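Local atomic coordinates of Bd3459 (Bdellovibrio bacteriovorus, PDB entry 5CEC), a protein that is a predatory endopeptidase of the penicillin-binding-protein type, captured here in complex with its ankyrin-repeat immunity protein Bd3460, and probably cleaves peptidoglycan cross-links of the prey. Residues 119-131 with 426-438. The protein carries 1 engineered substitution. Residues are numbered along the deposited sequence; the frame is centred on the assembly and turned at random.
Sequences NMSYFLISELNRM and PLPFDKYSYLTKA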
loop_
_atom_site.group_PDB
_atom_site.type_symbol
_atom_site.label_atom_id
_atom_site.label_comp_id
_atom_site.label_asym_id
_atom_site.label_seq_id
_atom_site.Cartn_x
_atom_site.Cartn_y
_atom_site.Cartn_z
ATOM N N ASN A 119 -3.329 -17.657 -0.528
ATOM C CA ASN A 119 -2.828 -18.045 0.799
ATOM C C ASN A 119 -3.918 -18.632 1.687
ATOM O O ASN A 119 -3.680 -19.632 2.397
ATOM C CB ASN A 119 -2.097 -16.884 1.443
ATOM C CG ASN A 119 -0.817 -16.562 0.736
ATOM O OD1 ASN A 119 -0.143 -17.470 0.299
ATOM N ND2 ASN A 119 -0.489 -15.295 0.583
ATOM N N MET A 120 -5.131 -18.073 1.650
ATOM C CA MET A 120 -6.246 -18.719 2.344
ATOM C C MET A 120 -6.547 -20.116 1.784
ATOM O O MET A 120 -6.903 -21.030 2.524
ATOM C CB MET A 120 -7.474 -17.814 2.383
ATOM C CG MET A 120 -8.552 -18.380 3.262
ATOM S SD MET A 120 -8.040 -18.539 4.976
ATOM C CE MET A 120 -9.468 -17.970 5.867
ATOM N N SER A 121 -6.379 -20.275 0.479
ATOM C CA SER A 121 -6.604 -21.566 -0.173
ATOM C C SER A 121 -5.578 -22.577 0.314
ATOM O O SER A 121 -5.933 -23.718 0.618
ATOM C CB SER A 121 -6.542 -21.450 -1.701
ATOM O OG SER A 121 -7.637 -20.704 -2.190
ATOM N N TYR A 122 -4.314 -22.160 0.392
ATOM C CA TYR A 122 -3.279 -23.032 0.938
ATOM C C TYR A 122 -3.590 -23.461 2.358
ATOM O O TYR A 122 -3.412 -24.619 2.717
ATOM C CB TYR A 122 -1.911 -22.344 0.923
ATOM C CG TYR A 122 -1.245 -22.121 -0.431
ATOM C CD1 TYR A 122 -1.750 -22.664 -1.621
ATOM C CD2 TYR A 122 -0.101 -21.351 -0.503
ATOM C CE1 TYR A 122 -1.120 -22.448 -2.837
ATOM C CE2 TYR A 122 0.535 -21.129 -1.704
ATOM C CZ TYR A 122 0.036 -21.677 -2.860
ATOM O OH TYR A 122 0.698 -21.438 -4.025
ATOM N N PHE A 123 -4.050 -22.524 3.171
ATOM C CA PHE A 123 -4.448 -22.857 4.544
ATOM C C PHE A 123 -5.622 -23.818 4.560
ATOM O O PHE A 123 -5.618 -24.797 5.315
ATOM C CB PHE A 123 -4.760 -21.599 5.335
ATOM C CG PHE A 123 -5.109 -21.865 6.776
ATOM C CD1 PHE A 123 -4.145 -22.313 7.690
ATOM C CD2 PHE A 123 -6.403 -21.732 7.214
ATOM C CE1 PHE A 123 -4.480 -22.591 9.005
ATOM C CE2 PHE A 123 -6.738 -22.010 8.536
ATOM C CZ PHE A 123 -5.780 -22.447 9.424
ATOM N N LEU A 124 -6.614 -23.568 3.722
ATOM C CA LEU A 124 -7.751 -24.476 3.665
ATOM C C LEU A 124 -7.320 -25.893 3.264
ATOM O O LEU A 124 -7.805 -26.876 3.834
ATOM C CB LEU A 124 -8.841 -23.957 2.726
ATOM C CG LEU A 124 -10.035 -24.880 2.459
ATOM C CD1 LEU A 124 -10.657 -25.337 3.772
ATOM C CD2 LEU A 124 -11.048 -24.228 1.562
ATOM N N ILE A 125 -6.442 -25.983 2.268
ATOM C CA ILE A 125 -5.968 -27.292 1.823
ATOM C C ILE A 125 -5.187 -27.998 2.921
ATOM O O ILE A 125 -5.384 -29.214 3.145
ATOM C CB ILE A 125 -5.204 -27.198 0.496
ATOM C CG1 ILE A 125 -6.157 -26.777 -0.618
ATOM C CG2 ILE A 125 -4.546 -28.523 0.138
ATOM C CD1 ILE A 125 -5.487 -26.220 -1.839
ATOM N N SER A 126 -4.304 -27.263 3.583
ATOM C CA SER A 126 -3.612 -27.798 4.766
ATOM C C SER A 126 -4.625 -28.338 5.808
ATOM O O SER A 126 -4.469 -29.441 6.344
ATOM C CB SER A 126 -2.744 -26.712 5.401
ATOM O OG SER A 126 -2.228 -27.138 6.636
ATOM N N GLU A 127 -5.671 -27.571 6.058
ATOM C CA GLU A 127 -6.700 -27.987 7.010
ATOM C C GLU A 127 -7.474 -29.203 6.545
ATOM O O GLU A 127 -7.752 -30.083 7.358
ATOM C CB GLU A 127 -7.670 -26.834 7.276
ATOM C CG GLU A 127 -7.067 -25.792 8.210
ATOM C CD GLU A 127 -6.817 -26.386 9.574
ATOM O OE1 GLU A 127 -7.801 -26.544 10.309
ATOM O OE2 GLU A 127 -5.673 -26.819 9.880
ATOM N N LEU A 128 -7.855 -29.252 5.268
ATOM C CA LEU A 128 -8.520 -30.445 4.738
ATOM C C LEU A 128 -7.632 -31.659 4.969
ATOM O O LEU A 128 -8.104 -32.691 5.479
ATOM C CB LEU A 128 -8.877 -30.275 3.253
ATOM C CG LEU A 128 -9.973 -29.230 2.974
ATOM C CD1 LEU A 128 -10.029 -28.929 1.486
ATOM C CD2 LEU A 128 -11.334 -29.643 3.465
ATOM N N ASN A 129 -6.349 -31.528 4.619
ATOM C CA ASN A 129 -5.414 -32.629 4.847
ATOM C C ASN A 129 -5.292 -33.022 6.326
ATOM O O ASN A 129 -5.229 -34.208 6.650
ATOM C CB ASN A 129 -4.028 -32.313 4.283
ATOM C CG ASN A 129 -3.946 -32.353 2.761
ATOM O OD1 ASN A 129 -2.853 -32.147 2.239
ATOM N ND2 ASN A 129 -5.035 -32.615 2.056
ATOM N N ARG A 130 -5.272 -32.019 7.209
ATOM C CA ARG A 130 -5.246 -32.292 8.651
ATOM C C ARG A 130 -6.447 -33.137 9.083
ATOM O O ARG A 130 -6.310 -33.978 9.969
ATOM C CB ARG A 130 -5.196 -30.983 9.444
ATOM C CG ARG A 130 -4.944 -31.182 10.933
ATOM C CD ARG A 130 -4.744 -29.887 11.686
ATOM N NE ARG A 130 -5.948 -29.048 11.649
ATOM C CZ ARG A 130 -6.989 -29.118 12.486
ATOM N NH1 ARG A 130 -7.036 -30.017 13.486
ATOM N NH2 ARG A 130 -8.011 -28.278 12.317
ATOM N N MET A 131 -7.597 -32.908 8.428
ATOM C CA MET A 131 -8.827 -33.662 8.650
ATOM C C MET A 131 -8.910 -34.982 7.887
ATOM O O MET A 131 -9.949 -35.630 7.914
ATOM C CB MET A 131 -10.038 -32.821 8.234
ATOM C CG MET A 131 -10.151 -31.516 8.944
ATOM S SD MET A 131 -11.873 -31.091 8.903
ATOM C CE MET A 131 -12.408 -32.070 10.307
ATOM N N PRO A 426 0.166 -9.400 9.103
ATOM C CA PRO A 426 -1.221 -9.721 8.827
ATOM C C PRO A 426 -1.334 -10.801 7.745
ATOM O O PRO A 426 -0.804 -10.631 6.638
ATOM C CB PRO A 426 -1.809 -8.368 8.409
ATOM C CG PRO A 426 -0.648 -7.610 7.862
ATOM C CD PRO A 426 0.534 -8.067 8.633
ATOM N N LEU A 427 -1.949 -11.929 8.085
ATOM C CA LEU A 427 -2.260 -13.000 7.147
ATOM C C LEU A 427 -3.772 -13.099 7.009
ATOM O O LEU A 427 -4.518 -12.522 7.819
ATOM C CB LEU A 427 -1.692 -14.341 7.663
ATOM C CG LEU A 427 -0.190 -14.373 7.904
ATOM C CD1 LEU A 427 0.235 -15.776 8.326
ATOM C CD2 LEU A 427 0.629 -13.903 6.735
ATOM N N PRO A 428 -4.257 -13.860 6.019
ATOM C CA PRO A 428 -5.698 -13.985 5.843
ATOM C C PRO A 428 -6.380 -14.833 6.898
ATOM O O PRO A 428 -7.601 -14.840 6.970
ATOM C CB PRO A 428 -5.849 -14.636 4.447
ATOM C CG PRO A 428 -4.535 -14.363 3.754
ATOM C CD PRO A 428 -3.520 -14.419 4.867
ATOM N N PHE A 429 -5.581 -15.517 7.714
ATOM C CA PHE A 429 -6.042 -16.452 8.737
ATOM C C PHE A 429 -5.201 -16.228 9.991
ATOM O O PHE A 429 -4.100 -15.642 9.915
ATOM C CB PHE A 429 -5.933 -17.907 8.232
ATOM C CG PHE A 429 -4.570 -18.263 7.711
ATOM C CD1 PHE A 429 -3.578 -18.719 8.563
ATOM C CD2 PHE A 429 -4.275 -18.148 6.357
ATOM C CE1 PHE A 429 -2.336 -19.014 8.083
ATOM C CE2 PHE A 429 -3.021 -18.463 5.868
ATOM C CZ PHE A 429 -2.056 -18.894 6.742
ATOM N N ASP A 430 -5.673 -16.743 11.123
ATOM C CA ASP A 430 -4.878 -16.740 12.351
ATOM C C ASP A 430 -5.123 -18.044 13.102
ATOM O O ASP A 430 -5.697 -18.965 12.546
ATOM C CB ASP A 430 -5.128 -15.468 13.171
ATOM C CG ASP A 430 -6.477 -15.459 13.877
ATOM O OD1 ASP A 430 -7.302 -16.375 13.658
ATOM O OD2 ASP A 430 -6.717 -14.527 14.685
ATOM N N LYS A 431 -4.729 -18.095 14.370
ATOM C CA LYS A 431 -4.868 -19.320 15.176
ATOM C C LYS A 431 -6.317 -19.711 15.511
ATOM O O LYS A 431 -6.544 -20.789 16.045
ATOM C CB LYS A 431 -3.990 -19.228 16.431
ATOM C CG LYS A 431 -4.525 -18.300 17.515
ATOM C CD LYS A 431 -3.623 -18.259 18.748
ATOM C CE LYS A 431 -2.367 -17.436 18.524
ATOM N NZ LYS A 431 -1.458 -17.472 19.702
ATOM N N TYR A 432 -7.300 -18.870 15.156
ATOM C CA TYR A 432 -8.721 -19.242 15.297
ATOM C C TYR A 432 -9.387 -19.625 13.989
ATOM O O TYR A 432 -10.585 -19.882 13.952
ATOM C CB TYR A 432 -9.501 -18.149 16.045
ATOM C CG TYR A 432 -8.952 -17.926 17.432
ATOM C CD1 TYR A 432 -9.299 -18.778 18.493
ATOM C CD2 TYR A 432 -8.049 -16.896 17.681
ATOM C CE1 TYR A 432 -8.764 -18.587 19.758
ATOM C CE2 TYR A 432 -7.532 -16.688 18.954
ATOM C CZ TYR A 432 -7.879 -17.548 19.975
ATOM O OH TYR A 432 -7.365 -17.351 21.229
ATOM N N SER A 433 -8.585 -19.715 12.915
ATOM C CA SER A 433 -9.102 -20.024 11.594
ATOM C C SER A 433 -9.185 -21.496 11.270
ATOM O O SER A 433 -9.729 -21.859 10.235
ATOM C CB SER A 433 -8.245 -19.346 10.517
ATOM O OG SER A 433 -8.272 -17.923 10.651
ATOM N N TYR A 434 -8.667 -22.353 12.145
ATOM C CA TYR A 434 -8.702 -23.781 11.892
ATOM C C TYR A 434 -10.121 -24.256 11.596
ATOM O O TYR A 434 -11.089 -23.775 12.193
ATOM C CB TYR A 434 -8.152 -24.552 13.072
ATOM C CG TYR A 434 -6.690 -24.288 13.365
ATOM C CD1 TYR A 434 -5.703 -24.779 12.525
ATOM C CD2 TYR A 434 -6.287 -23.586 14.507
ATOM C CE1 TYR A 434 -4.369 -24.589 12.797
ATOM C CE2 TYR A 434 -4.943 -23.383 14.781
ATOM C CZ TYR A 434 -3.990 -23.875 13.910
ATOM O OH TYR A 434 -2.659 -23.715 14.165
ATOM N N LEU A 435 -10.251 -25.203 10.679
ATOM C CA LEU A 435 -11.557 -25.755 10.361
ATOM C C LEU A 435 -12.136 -26.414 11.572
ATOM O O LEU A 435 -11.525 -27.316 12.130
ATOM C CB LEU A 435 -11.489 -26.845 9.327
ATOM C CG LEU A 435 -11.587 -26.621 7.872
ATOM C CD1 LEU A 435 -11.539 -27.950 7.119
ATOM C CD2 LEU A 435 -12.865 -25.848 7.534
ATOM N N THR A 436 -13.354 -26.026 11.914
ATOM C CA THR A 436 -13.968 -26.495 13.145
ATOM C C THR A 436 -15.456 -26.740 12.904
ATOM O O THR A 436 -16.077 -26.049 12.103
ATOM C CB THR A 436 -13.774 -25.439 14.230
ATOM O OG1 THR A 436 -12.392 -25.042 14.226
ATOM C CG2 THR A 436 -14.118 -26.000 15.586
ATOM N N LYS A 437 -16.035 -27.716 13.586
ATOM C CA LYS A 437 -17.469 -27.937 13.490
ATOM C C LYS A 437 -18.210 -26.693 13.905
ATOM O O LYS A 437 -17.828 -26.031 14.879
ATOM C CB LYS A 437 -17.887 -29.075 14.409
ATOM C CG LYS A 437 -17.678 -30.462 13.830
ATOM C CD LYS A 437 -18.486 -31.519 14.603
ATOM C CE LYS A 437 -19.988 -31.403 14.336
ATOM N NZ LYS A 437 -20.818 -32.349 15.129
ATOM N N ALA A 438 -19.291 -26.398 13.200
ATOM C CA ALA A 438 -20.138 -25.244 13.521
ATOM C C ALA A 438 -20.768 -25.373 14.906
ATOM O O ALA A 438 -20.970 -24.357 15.597
ATOM C CB ALA A 438 -21.220 -25.081 12.467
#
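The rings of Phe123 and Phe429 lie in an offset stack, centroids 4.3 Å apart and planes 8° from parallel, where the C-terminal tail runs along helix 118-130 to reach strand 436-437 at the edge of the mixed sheet. Phe123 CB sits over the Phe429 face, 3.8 Å from its centroid, and Phe429 CB returns the CH-pi contact over Phe123. Tyr434 completes the aromatic cluster, its ring oblique to that of Phe123, whose edge meets Ser433 O. Toward the start of the helix, Met120 SD reaches Phe429 CB at 3.9 Å. Toward its end, Leu435 CD1 touches Met131 SD at 3.6 Å and also meets Leu128 CD2. The loop between these apolar groups is shaped by a type I turn, Asp430 to Ser433, with an Asx turn at Asp430, which also pairs with Arg89. At the polar edge Arg130 grips the Glu127 carboxylate side-on through NE and NH2; the bend at chi3 (63°) turns both nitrogens toward the carboxylate. Glu127 OE1 takes Arg130 NH2 on its syn lone pair at 2.7 Å and, on the anti side, the backbone Leu435 N at 2.8 Å.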